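Local coordinates for DNA polymerase sliding clamp (Archaeoglobus fulgidus, PDB 1RWZ), which forms a ring-shaped homotrimer around DNA, probably serving as a moving platform that tethers the replicative polymerase and other proteins during replication, at residues A[67-81]-A[99-113]. Numbering follows the deposited sequence.
Sequences IGVDMDRIFDISKSI and VKFGSVEYKVALIDP
Ile77 lies over one face of the Tyr106 ring, its CG1 3.5 Å from the ring centroid, which meets the criteria for a CH-pi contact. The shift is toward the hydroxyl end: CG1 comes within 3.3 Å of Tyr106 CZ. Ile74 CD1 reaches the edge of the same ring, near its plane. Past the helix, at the end of the Ser78-Ile81 type I turn, Ile81 CG1 sits almost centrally above Phe101, 10° off the ring normal. Phe101 CG stands between its backbone N and carbonyl carbon, which turns the ring toward Ile81; Val104 CB lies on the opposite face, offset toward the rim. Ser80 OG donates to Ile77 O (2.6 Å) in the carbonyl plane, an oxygen that also accepts from Ser80 N. At the other end, Ile111 N donates to Gly68 O (2.8 Å, 176° at the hydrogen), and one water bridges Gly68 N and Ile111 O. Arg73 CD packs on Val108 CG2, 3.9 Å away; Arg73 NH1 forms a salt bridge, and Tyr106 OH a hydrogen bond, with Asp170 OD2 of the second subunit. The N-to-C directions of the short segments 71-78 (helix) and 104-109 (strand) are nearly antiparallel (169°), and the strand pairs with one of that subunit. This is the helix-on-sheet layer of the PCNA N-terminal domain at a subunit junction of the trimeric ring.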
# COMPACT_ATOMS: atom_id res chain seq x y z
N ILE A 67 -3.22 36.08 -6.81
CA ILE A 67 -4.29 35.34 -7.46
C ILE A 67 -5.06 34.53 -6.43
O ILE A 67 -4.53 34.21 -5.36
CB ILE A 67 -3.75 34.38 -8.56
CG1 ILE A 67 -2.76 33.39 -7.95
CG2 ILE A 67 -3.11 35.19 -9.68
CD1 ILE A 67 -2.31 32.30 -8.92
N GLY A 68 -6.32 34.23 -6.74
CA GLY A 68 -7.14 33.43 -5.84
C GLY A 68 -7.19 32.03 -6.42
O GLY A 68 -7.54 31.86 -7.59
N VAL A 69 -6.87 31.03 -5.62
CA VAL A 69 -6.84 29.66 -6.12
C VAL A 69 -7.69 28.66 -5.35
O VAL A 69 -7.73 28.67 -4.11
CB VAL A 69 -5.38 29.14 -6.14
CG1 VAL A 69 -5.33 27.76 -6.78
CG2 VAL A 69 -4.50 30.11 -6.90
N ASP A 70 -8.37 27.79 -6.09
CA ASP A 70 -9.17 26.73 -5.50
C ASP A 70 -8.14 25.65 -5.16
O ASP A 70 -7.69 24.92 -6.05
CB ASP A 70 -10.17 26.17 -6.52
CG ASP A 70 -11.07 25.10 -5.94
OD1 ASP A 70 -10.60 24.31 -5.09
OD2 ASP A 70 -12.25 25.03 -6.34
N MET A 71 -7.77 25.57 -3.89
CA MET A 71 -6.77 24.60 -3.47
C MET A 71 -7.19 23.14 -3.58
O MET A 71 -6.35 22.27 -3.79
CB MET A 71 -6.30 24.91 -2.05
CG MET A 71 -5.65 26.28 -1.92
SD MET A 71 -4.32 26.57 -3.11
CE MET A 71 -3.07 25.48 -2.45
N ASP A 72 -8.48 22.85 -3.43
CA ASP A 72 -8.93 21.46 -3.55
C ASP A 72 -8.64 20.98 -4.97
O ASP A 72 -8.19 19.85 -5.17
CB ASP A 72 -10.42 21.32 -3.26
CG ASP A 72 -10.77 21.57 -1.80
OD1 ASP A 72 -9.99 21.15 -0.92
OD2 ASP A 72 -11.83 22.16 -1.54
N ARG A 73 -8.90 21.83 -5.96
CA ARG A 73 -8.66 21.47 -7.35
C ARG A 73 -7.19 21.27 -7.68
O ARG A 73 -6.82 20.26 -8.28
CB ARG A 73 -9.24 22.54 -8.29
CG ARG A 73 -10.75 22.56 -8.35
CD ARG A 73 -11.23 23.53 -9.42
NE ARG A 73 -12.69 23.57 -9.51
CZ ARG A 73 -13.45 22.55 -9.89
NH1 ARG A 73 -12.89 21.39 -10.23
NH2 ARG A 73 -14.77 22.68 -9.93
N ILE A 74 -6.35 22.24 -7.30
CA ILE A 74 -4.93 22.12 -7.57
C ILE A 74 -4.38 20.87 -6.89
O ILE A 74 -3.53 20.18 -7.44
CB ILE A 74 -4.14 23.36 -7.06
CG1 ILE A 74 -4.61 24.62 -7.79
CG2 ILE A 74 -2.64 23.17 -7.30
CD1 ILE A 74 -4.46 24.57 -9.30
N PHE A 75 -4.88 20.58 -5.70
CA PHE A 75 -4.43 19.40 -4.98
C PHE A 75 -4.84 18.14 -5.74
O PHE A 75 -4.05 17.21 -5.88
CB PHE A 75 -5.02 19.36 -3.57
CG PHE A 75 -4.56 18.19 -2.75
CD1 PHE A 75 -3.21 17.94 -2.58
CD2 PHE A 75 -5.48 17.34 -2.15
CE1 PHE A 75 -2.77 16.85 -1.82
CE2 PHE A 75 -5.06 16.25 -1.39
CZ PHE A 75 -3.70 16.01 -1.22
N ASP A 76 -6.07 18.13 -6.22
CA ASP A 76 -6.56 16.97 -6.96
C ASP A 76 -5.71 16.77 -8.21
O ASP A 76 -5.26 15.66 -8.49
CB ASP A 76 -8.03 17.18 -7.34
CG ASP A 76 -8.68 15.92 -7.87
OD1 ASP A 76 -8.37 14.82 -7.36
OD2 ASP A 76 -9.51 16.02 -8.80
N ILE A 77 -5.48 17.85 -8.95
CA ILE A 77 -4.67 17.79 -10.17
C ILE A 77 -3.22 17.42 -9.88
O ILE A 77 -2.58 16.72 -10.66
CB ILE A 77 -4.69 19.15 -10.92
CG1 ILE A 77 -6.11 19.47 -11.38
CG2 ILE A 77 -3.75 19.10 -12.12
CD1 ILE A 77 -6.70 18.47 -12.37
N SER A 78 -2.70 17.89 -8.75
CA SER A 78 -1.31 17.61 -8.38
C SER A 78 -1.07 16.11 -8.17
O SER A 78 0.06 15.65 -8.22
CB SER A 78 -0.93 18.36 -7.10
OG SER A 78 -1.58 17.81 -5.97
N LYS A 79 -2.14 15.36 -7.93
CA LYS A 79 -2.02 13.93 -7.72
C LYS A 79 -1.65 13.21 -9.02
O LYS A 79 -1.16 12.08 -8.99
CB LYS A 79 -3.32 13.35 -7.16
CG LYS A 79 -3.63 13.82 -5.75
CD LYS A 79 -4.98 13.31 -5.27
CE LYS A 79 -5.26 13.79 -3.85
NZ LYS A 79 -6.58 13.30 -3.36
N SER A 80 -1.89 13.86 -10.15
CA SER A 80 -1.56 13.28 -11.44
C SER A 80 -0.17 13.73 -11.88
O SER A 80 0.34 13.33 -12.92
CB SER A 80 -2.61 13.67 -12.49
OG SER A 80 -2.61 15.07 -12.72
N ILE A 81 0.44 14.58 -11.06
CA ILE A 81 1.78 15.09 -11.34
C ILE A 81 2.80 14.25 -10.57
O ILE A 81 2.58 13.89 -9.41
CB ILE A 81 1.93 16.57 -10.90
CG1 ILE A 81 0.92 17.43 -11.66
CG2 ILE A 81 3.35 17.05 -11.15
CD1 ILE A 81 0.94 18.90 -11.27
N VAL A 99 -1.37 25.07 -15.88
CA VAL A 99 -0.44 24.19 -15.18
C VAL A 99 0.04 23.19 -16.22
O VAL A 99 -0.74 22.37 -16.70
CB VAL A 99 -1.14 23.45 -14.03
CG1 VAL A 99 -0.14 22.56 -13.30
CG2 VAL A 99 -1.78 24.45 -13.08
N LYS A 100 1.32 23.26 -16.56
CA LYS A 100 1.87 22.36 -17.56
C LYS A 100 2.94 21.43 -17.02
O LYS A 100 3.84 21.86 -16.30
CB LYS A 100 2.45 23.17 -18.73
CG LYS A 100 1.47 24.13 -19.37
CD LYS A 100 1.94 24.57 -20.74
CE LYS A 100 3.28 25.26 -20.68
NZ LYS A 100 3.80 25.55 -22.05
N PHE A 101 2.83 20.16 -17.38
CA PHE A 101 3.79 19.15 -16.96
C PHE A 101 3.68 17.98 -17.93
O PHE A 101 2.58 17.65 -18.39
CB PHE A 101 3.49 18.70 -15.52
CG PHE A 101 2.12 18.14 -15.31
CD1 PHE A 101 1.89 16.77 -15.41
CD2 PHE A 101 1.04 18.98 -15.03
CE1 PHE A 101 0.61 16.24 -15.23
CE2 PHE A 101 -0.24 18.46 -14.84
CZ PHE A 101 -0.45 17.09 -14.94
N GLY A 102 4.81 17.38 -18.27
CA GLY A 102 4.77 16.28 -19.22
C GLY A 102 4.16 16.80 -20.50
O GLY A 102 4.52 17.88 -20.97
N SER A 103 3.22 16.05 -21.08
CA SER A 103 2.56 16.48 -22.31
C SER A 103 1.17 17.01 -22.01
O SER A 103 0.32 17.08 -22.89
CB SER A 103 2.45 15.30 -23.28
OG SER A 103 3.73 14.83 -23.67
N VAL A 104 0.95 17.40 -20.76
CA VAL A 104 -0.35 17.90 -20.33
C VAL A 104 -0.40 19.37 -19.95
O VAL A 104 0.55 19.92 -19.39
CB VAL A 104 -0.83 17.08 -19.11
CG1 VAL A 104 -2.07 17.71 -18.49
CG2 VAL A 104 -1.11 15.65 -19.54
N GLU A 105 -1.52 20.01 -20.29
CA GLU A 105 -1.74 21.41 -19.94
C GLU A 105 -3.12 21.49 -19.29
O GLU A 105 -4.13 21.20 -19.93
CB GLU A 105 -1.70 22.33 -21.15
CG GLU A 105 -1.99 23.79 -20.79
CD GLU A 105 -1.89 24.74 -21.97
OE1 GLU A 105 -0.81 24.83 -22.57
OE2 GLU A 105 -2.91 25.39 -22.29
N TYR A 106 -3.13 21.86 -18.02
CA TYR A 106 -4.36 22.01 -17.24
C TYR A 106 -4.67 23.50 -17.14
O TYR A 106 -3.76 24.31 -16.95
CB TYR A 106 -4.15 21.42 -15.84
CG TYR A 106 -5.25 21.69 -14.84
CD1 TYR A 106 -6.52 21.13 -14.99
CD2 TYR A 106 -5.02 22.51 -13.72
CE1 TYR A 106 -7.53 21.36 -14.05
CE2 TYR A 106 -6.03 22.75 -12.78
CZ TYR A 106 -7.28 22.17 -12.95
OH TYR A 106 -8.27 22.39 -12.02
N LYS A 107 -5.93 23.86 -17.32
CA LYS A 107 -6.35 25.25 -17.22
C LYS A 107 -7.44 25.31 -16.16
O LYS A 107 -8.43 24.59 -16.26
CB LYS A 107 -6.92 25.77 -18.54
CG LYS A 107 -5.92 25.97 -19.66
CD LYS A 107 -6.63 26.54 -20.88
CE LYS A 107 -5.66 26.86 -22.00
NZ LYS A 107 -6.37 27.41 -23.19
N VAL A 108 -7.26 26.16 -15.15
CA VAL A 108 -8.28 26.27 -14.12
C VAL A 108 -8.66 27.73 -13.94
O VAL A 108 -7.81 28.62 -14.01
CB VAL A 108 -7.82 25.68 -12.77
CG1 VAL A 108 -6.62 26.44 -12.24
CG2 VAL A 108 -8.97 25.74 -11.76
N ALA A 109 -9.94 27.97 -13.72
CA ALA A 109 -10.42 29.33 -13.52
C ALA A 109 -9.96 29.81 -12.16
O ALA A 109 -10.06 29.09 -11.16
CB ALA A 109 -11.95 29.36 -13.60
N LEU A 110 -9.43 31.03 -12.12
CA LEU A 110 -8.96 31.61 -10.87
C LEU A 110 -10.16 32.18 -10.12
O LEU A 110 -11.23 32.38 -10.69
CB LEU A 110 -7.94 32.71 -11.16
CG LEU A 110 -6.60 32.20 -11.69
CD1 LEU A 110 -5.72 33.38 -12.09
CD2 LEU A 110 -5.92 31.36 -10.62
N ILE A 111 -9.97 32.41 -8.83
CA ILE A 111 -11.02 32.95 -7.98
C ILE A 111 -10.70 34.41 -7.67
O ILE A 111 -9.54 34.78 -7.53
CB ILE A 111 -11.11 32.19 -6.64
CG1 ILE A 111 -11.36 30.71 -6.89
CG2 ILE A 111 -12.21 32.78 -5.77
CD1 ILE A 111 -11.30 29.87 -5.64
N ASP A 112 -11.73 35.24 -7.59
CA ASP A 112 -11.51 36.65 -7.27
C ASP A 112 -10.94 36.68 -5.86
O ASP A 112 -11.58 36.24 -4.91
CB ASP A 112 -12.83 37.42 -7.35
CG ASP A 112 -12.69 38.85 -6.88
OD1 ASP A 112 -11.67 39.50 -7.21
OD2 ASP A 112 -13.61 39.34 -6.18
N PRO A 113 -9.71 37.20 -5.70
CA PRO A 113 -9.05 37.29 -4.39
C PRO A 113 -9.94 37.86 -3.29
O PRO A 113 -9.89 37.42 -2.14
CB PRO A 113 -7.84 38.17 -4.68
CG PRO A 113 -7.51 37.82 -6.09
CD PRO A 113 -8.87 37.80 -6.75
O HOH W 1 -7.28 35.44 -9.12
O HOH W 2 -8.35 28.22 -9.00